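Pre-mRNA-splicing factor SAD1 (PDB 4MSX) promotes assembly of newly made U4 snRNA into the U4/U6 snRNP and is required for pre-mRNA splicing, as a catalytically inactive relative of ubiquitin-specific proteases. Local coordinates at residues C82-S87 with H99-R104; Y92-C97 with H120-L125. All blocks are in the same frame, centred on the assembly; numbering follows the deposited sequence.

Interaction 1 (C82-S87 with H99-R104)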
# COMPACT_ATOMS: atom_id res chain seq x y z
N CYS A 82 15.69 20.67 -0.35
CA CYS A 82 16.32 21.60 -1.31
C CYS A 82 17.49 20.94 -2.01
O CYS A 82 18.36 20.40 -1.34
CB CYS A 82 16.80 22.83 -0.51
SG CYS A 82 17.86 23.96 -1.54
N CYS A 83 17.52 20.91 -3.34
CA CYS A 83 18.60 20.23 -4.05
C CYS A 83 19.96 20.98 -3.99
O CYS A 83 20.97 20.46 -4.48
CB CYS A 83 18.22 19.99 -5.53
SG CYS A 83 18.19 21.58 -6.59
N ILE A 84 19.97 22.18 -3.43
CA ILE A 84 21.22 22.97 -3.23
C ILE A 84 21.76 22.86 -1.81
O ILE A 84 22.96 22.62 -1.63
CB ILE A 84 20.99 24.53 -3.49
CG1 ILE A 84 20.36 24.78 -4.85
CG2 ILE A 84 22.35 25.28 -3.38
CD1 ILE A 84 21.12 24.16 -6.00
N THR A 85 20.93 23.12 -0.81
CA THR A 85 21.37 23.10 0.59
C THR A 85 21.03 21.77 1.32
O THR A 85 21.47 21.56 2.46
CB THR A 85 20.67 24.17 1.38
OG1 THR A 85 19.27 23.97 1.34
CG2 THR A 85 21.00 25.59 0.81
N LEU A 86 20.22 20.93 0.68
CA LEU A 86 19.75 19.68 1.27
C LEU A 86 18.91 19.94 2.50
O LEU A 86 18.61 19.02 3.24
CB LEU A 86 20.92 18.75 1.65
CG LEU A 86 21.82 18.34 0.50
CD1 LEU A 86 22.87 17.31 0.99
CD2 LEU A 86 21.03 17.76 -0.64
N SER A 87 18.51 21.19 2.71
CA SER A 87 17.62 21.46 3.82
C SER A 87 16.19 21.00 3.50
O SER A 87 15.75 21.08 2.35
CB SER A 87 17.61 22.94 4.13
OG SER A 87 16.56 23.22 5.04
N HIS A 99 12.77 20.85 -10.15
CA HIS A 99 13.66 20.68 -9.03
C HIS A 99 13.17 21.42 -7.81
O HIS A 99 12.36 22.35 -7.91
CB HIS A 99 15.09 21.13 -9.42
CG HIS A 99 15.71 20.24 -10.45
ND1 HIS A 99 16.22 19.00 -10.14
CD2 HIS A 99 15.82 20.36 -11.79
CE1 HIS A 99 16.66 18.40 -11.24
NE2 HIS A 99 16.43 19.21 -12.26
N TYR A 100 13.65 20.99 -6.64
CA TYR A 100 13.20 21.62 -5.41
C TYR A 100 14.26 22.60 -4.88
O TYR A 100 15.47 22.26 -4.89
CB TYR A 100 13.05 20.57 -4.33
CG TYR A 100 11.97 19.52 -4.61
CD1 TYR A 100 11.05 19.65 -5.67
CD2 TYR A 100 11.84 18.43 -3.76
CE1 TYR A 100 10.02 18.66 -5.88
CE2 TYR A 100 10.82 17.46 -3.96
CZ TYR A 100 9.93 17.57 -5.01
OH TYR A 100 8.97 16.57 -5.17
N TYR A 101 13.82 23.71 -4.32
CA TYR A 101 14.74 24.73 -3.80
C TYR A 101 14.18 25.35 -2.54
O TYR A 101 12.99 25.69 -2.47
CB TYR A 101 14.92 25.86 -4.86
CG TYR A 101 15.51 25.35 -6.14
CD1 TYR A 101 16.90 25.27 -6.33
CD2 TYR A 101 14.70 24.94 -7.16
CE1 TYR A 101 17.44 24.75 -7.50
CE2 TYR A 101 15.23 24.45 -8.36
CZ TYR A 101 16.61 24.37 -8.51
OH TYR A 101 17.14 23.86 -9.67
N GLN A 102 15.03 25.54 -1.54
CA GLN A 102 14.60 26.29 -0.36
C GLN A 102 14.30 27.75 -0.77
O GLN A 102 15.08 28.31 -1.50
CB GLN A 102 15.74 26.29 0.67
CG GLN A 102 15.37 27.08 1.94
CD GLN A 102 16.37 26.84 3.05
OE1 GLN A 102 16.10 26.07 3.99
NE2 GLN A 102 17.54 27.45 2.95
N GLY A 103 13.22 28.36 -0.27
CA GLY A 103 12.86 29.72 -0.65
C GLY A 103 12.38 30.51 0.56
O GLY A 103 12.45 29.99 1.68
N ARG A 104 11.86 31.73 0.36
CA ARG A 104 11.78 32.35 -0.96
C ARG A 104 12.36 33.79 -0.92
O ARG A 104 12.23 34.53 -1.88
CB ARG A 104 10.34 32.41 -1.45
CG ARG A 104 9.37 33.07 -0.50
CD ARG A 104 7.95 33.14 -1.14
NE ARG A 104 7.04 34.03 -0.41
CZ ARG A 104 6.40 33.70 0.71
NH1 ARG A 104 6.56 32.49 1.25
NH2 ARG A 104 5.61 34.58 1.30
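Gln102 gives its backbone N-H to a sulfur: N lies 3.2 Å from Cys82 SG, with a nearly straight angle of 168° at the hydrogen. The same sulfur accepts the N-H of Thr85 within its own turn, at 3.3 Å from Thr85 N to Cys82 SG, and a weaker one from Ile84. With SG anti to the backbone N of Cys82 (chi1 170°), the thiol stands beside the carbonyl end of its residue, where the chain curls back over it through Ile84 and Thr85. A single sulfur thus gathers the loop and ties it to the strand. One residue on, Cys83 N donates to Tyr100 O at 2.9 Å. Cys83 SG lies between its own backbone N and carbonyl carbon (chi1 71°), which brings it 3.4 Å from Tyr101 CE1 in an oblique sulfur-aromatic contact. Ile84 meets the same ring at its edge, CG1 standing 3.8 Å from Tyr101 CD1. Back at Cys82, the aliphatic part of Gln102 packs on it, its CB 3.8 Å from Cys82 CB. The loop is braced from within by an ST turn, in which Thr85 OG1 accepts from Ser87 N. Segment 82-87 precedes strand 91-94 and packs against strand 100-102, an outermost strand of the zinc-finger sheet. Tyr101 also stacks on the zinc ligand His113, while Pro109, in helix 109-116, touches Cys82, Ile84 and Thr85, so the loop meets both this outer strand and the start of helix 109-116.

Interaction 2 (Y92-C97 with H120-L125). With ZN (zinc ion), chain B.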
# COMPACT_ATOMS: atom_id res chain seq x y z
N TYR A 92 10.51 24.64 -1.96
CA TYR A 92 9.59 25.01 -3.03
C TYR A 92 9.92 24.13 -4.21
O TYR A 92 11.08 23.73 -4.41
CB TYR A 92 9.76 26.50 -3.45
CG TYR A 92 9.26 27.47 -2.41
CD1 TYR A 92 9.92 27.62 -1.20
CD2 TYR A 92 8.11 28.23 -2.64
CE1 TYR A 92 9.42 28.49 -0.23
CE2 TYR A 92 7.62 29.10 -1.71
CZ TYR A 92 8.28 29.23 -0.50
OH TYR A 92 7.78 30.09 0.46
N CYS A 93 8.92 23.86 -5.03
CA CYS A 93 9.17 23.17 -6.27
C CYS A 93 9.08 24.21 -7.38
O CYS A 93 8.09 24.93 -7.48
CB CYS A 93 8.12 22.08 -6.51
SG CYS A 93 8.30 21.19 -8.08
N CYS A 94 10.12 24.24 -8.21
CA CYS A 94 10.11 25.01 -9.43
C CYS A 94 9.20 24.33 -10.44
O CYS A 94 9.38 23.14 -10.75
CB CYS A 94 11.52 25.14 -10.04
SG CYS A 94 11.37 26.05 -11.66
N LEU A 95 8.22 25.06 -10.96
CA LEU A 95 7.17 24.41 -11.76
C LEU A 95 7.55 24.44 -13.21
O LEU A 95 6.82 23.89 -14.04
CB LEU A 95 5.77 25.04 -11.54
CG LEU A 95 5.33 25.03 -10.07
CD1 LEU A 95 3.92 25.68 -9.87
CD2 LEU A 95 5.25 23.55 -9.55
N VAL A 96 8.73 25.00 -13.52
CA VAL A 96 9.28 24.86 -14.87
C VAL A 96 10.17 23.63 -15.05
O VAL A 96 10.02 22.87 -16.03
CB VAL A 96 10.11 26.16 -15.26
CG1 VAL A 96 10.66 26.00 -16.65
CG2 VAL A 96 9.23 27.41 -15.08
N CYS A 97 11.13 23.43 -14.14
CA CYS A 97 12.07 22.31 -14.30
C CYS A 97 11.81 21.19 -13.28
O CYS A 97 12.33 20.10 -13.42
CB CYS A 97 13.56 22.79 -14.20
SG CYS A 97 14.04 23.32 -12.56
N HIS A 120 10.07 31.12 -13.08
CA HIS A 120 9.46 32.09 -12.18
C HIS A 120 8.24 31.63 -11.41
O HIS A 120 7.79 32.38 -10.55
CB HIS A 120 9.10 33.36 -13.00
CG HIS A 120 10.32 33.96 -13.64
ND1 HIS A 120 11.19 34.77 -12.93
CD2 HIS A 120 10.87 33.78 -14.86
CE1 HIS A 120 12.21 35.10 -13.72
NE2 HIS A 120 12.04 34.52 -14.89
N VAL A 121 7.75 30.40 -11.67
CA VAL A 121 6.52 29.94 -10.96
C VAL A 121 6.89 28.76 -10.02
O VAL A 121 7.48 27.80 -10.50
CB VAL A 121 5.45 29.46 -11.99
CG1 VAL A 121 4.06 29.22 -11.30
CG2 VAL A 121 5.32 30.49 -13.12
N PHE A 122 6.59 28.90 -8.73
CA PHE A 122 6.98 27.97 -7.70
C PHE A 122 5.74 27.51 -6.89
O PHE A 122 4.75 28.25 -6.77
CB PHE A 122 7.96 28.63 -6.74
CG PHE A 122 9.28 28.93 -7.41
CD1 PHE A 122 9.38 30.04 -8.27
CD2 PHE A 122 10.36 28.03 -7.29
CE1 PHE A 122 10.58 30.28 -8.96
CE2 PHE A 122 11.56 28.27 -7.93
CZ PHE A 122 11.70 29.41 -8.78
N LEU A 123 5.84 26.31 -6.32
CA LEU A 123 4.85 25.83 -5.38
C LEU A 123 5.52 25.65 -4.05
O LEU A 123 6.54 24.93 -3.94
CB LEU A 123 4.27 24.47 -5.89
CG LEU A 123 3.31 23.83 -4.91
CD1 LEU A 123 1.99 24.68 -4.65
CD2 LEU A 123 2.94 22.47 -5.47
N ASN A 124 4.96 26.22 -2.99
CA ASN A 124 5.51 25.93 -1.67
C ASN A 124 5.03 24.53 -1.29
O ASN A 124 3.82 24.32 -1.26
CB ASN A 124 4.97 26.93 -0.62
CG ASN A 124 5.58 26.72 0.75
OD1 ASN A 124 5.56 25.61 1.29
ND2 ASN A 124 6.17 27.79 1.31
N LEU A 125 5.94 23.59 -1.03
CA LEU A 125 5.55 22.17 -0.85
C LEU A 125 4.89 21.89 0.50
O LEU A 125 4.34 20.80 0.71
CB LEU A 125 6.76 21.24 -1.01
CG LEU A 125 7.25 21.21 -2.47
CD1 LEU A 125 8.51 20.41 -2.59
CD2 LEU A 125 6.11 20.71 -3.45
ZN ZN B . 13.50 25.66 -12.49
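The zinc site of the UBP-type finger is built at the end of an antiparallel strand pair, 92-94 with 121-124. Cys94 SG and Cys97 SG bind the zinc ion at 2.3 and 2.4 Å, and His113 and His119 complete the Cys2His2 set. Cys93 and Leu123 form a hydrogen-bonded pair, with 2.8 Å from Cys93 N to Leu123 O and a return bond from Leu123 N to Cys93 O. Beyond the strand end, Leu95 N reaches Val121 O at 2.9 Å. On the Cys94 face, the Phe122 ring lies obliquely against that residue, its CE2 3.8 Å from Cys94 CB, in an oblique sulfur-aromatic contact with Cys94 SG. Asn124, its CG anti to the backbone N (chi1 -176°), brings its amide over one face of the Tyr92 ring, the two planes 61° apart; Asn124 OD1 accepts from Thr126 and Ser127. The Leu95 and Val121 side chains cross at about a right angle, Leu95 CD1 3.8 Å from Val121 CG1, and Leu95 CD2 packs on Leu123. Weak N-H bonds from Val96 and Cys97 to Cys94 SG would probably stabilise negative charge on the metal-bound thiolate, beside the apolar ring of Phe122.

Both contacts reach the same antiparallel sheet of the zinc finger, with strand 91-94 between strands 100-102 and 121-124. Interaction 2 is its buried inner pairing; interaction 1 is partly buried and adds a largely exposed loop to the outer strand. Tyr92 joins them directly: its O takes a probable hydrogen bond from Tyr101 N, 2.7 Å away, and its hydroxyl is hydrogen-bonded to Arg104 NH1 from segment 99-104. Sulfur has different work in each place. In interaction 1 Cys82 is an acceptor for backbone N-H groups, whereas in interaction 2 Cys94 and Cys97 carry the metal, to which Tyr101 comes close from the other contact.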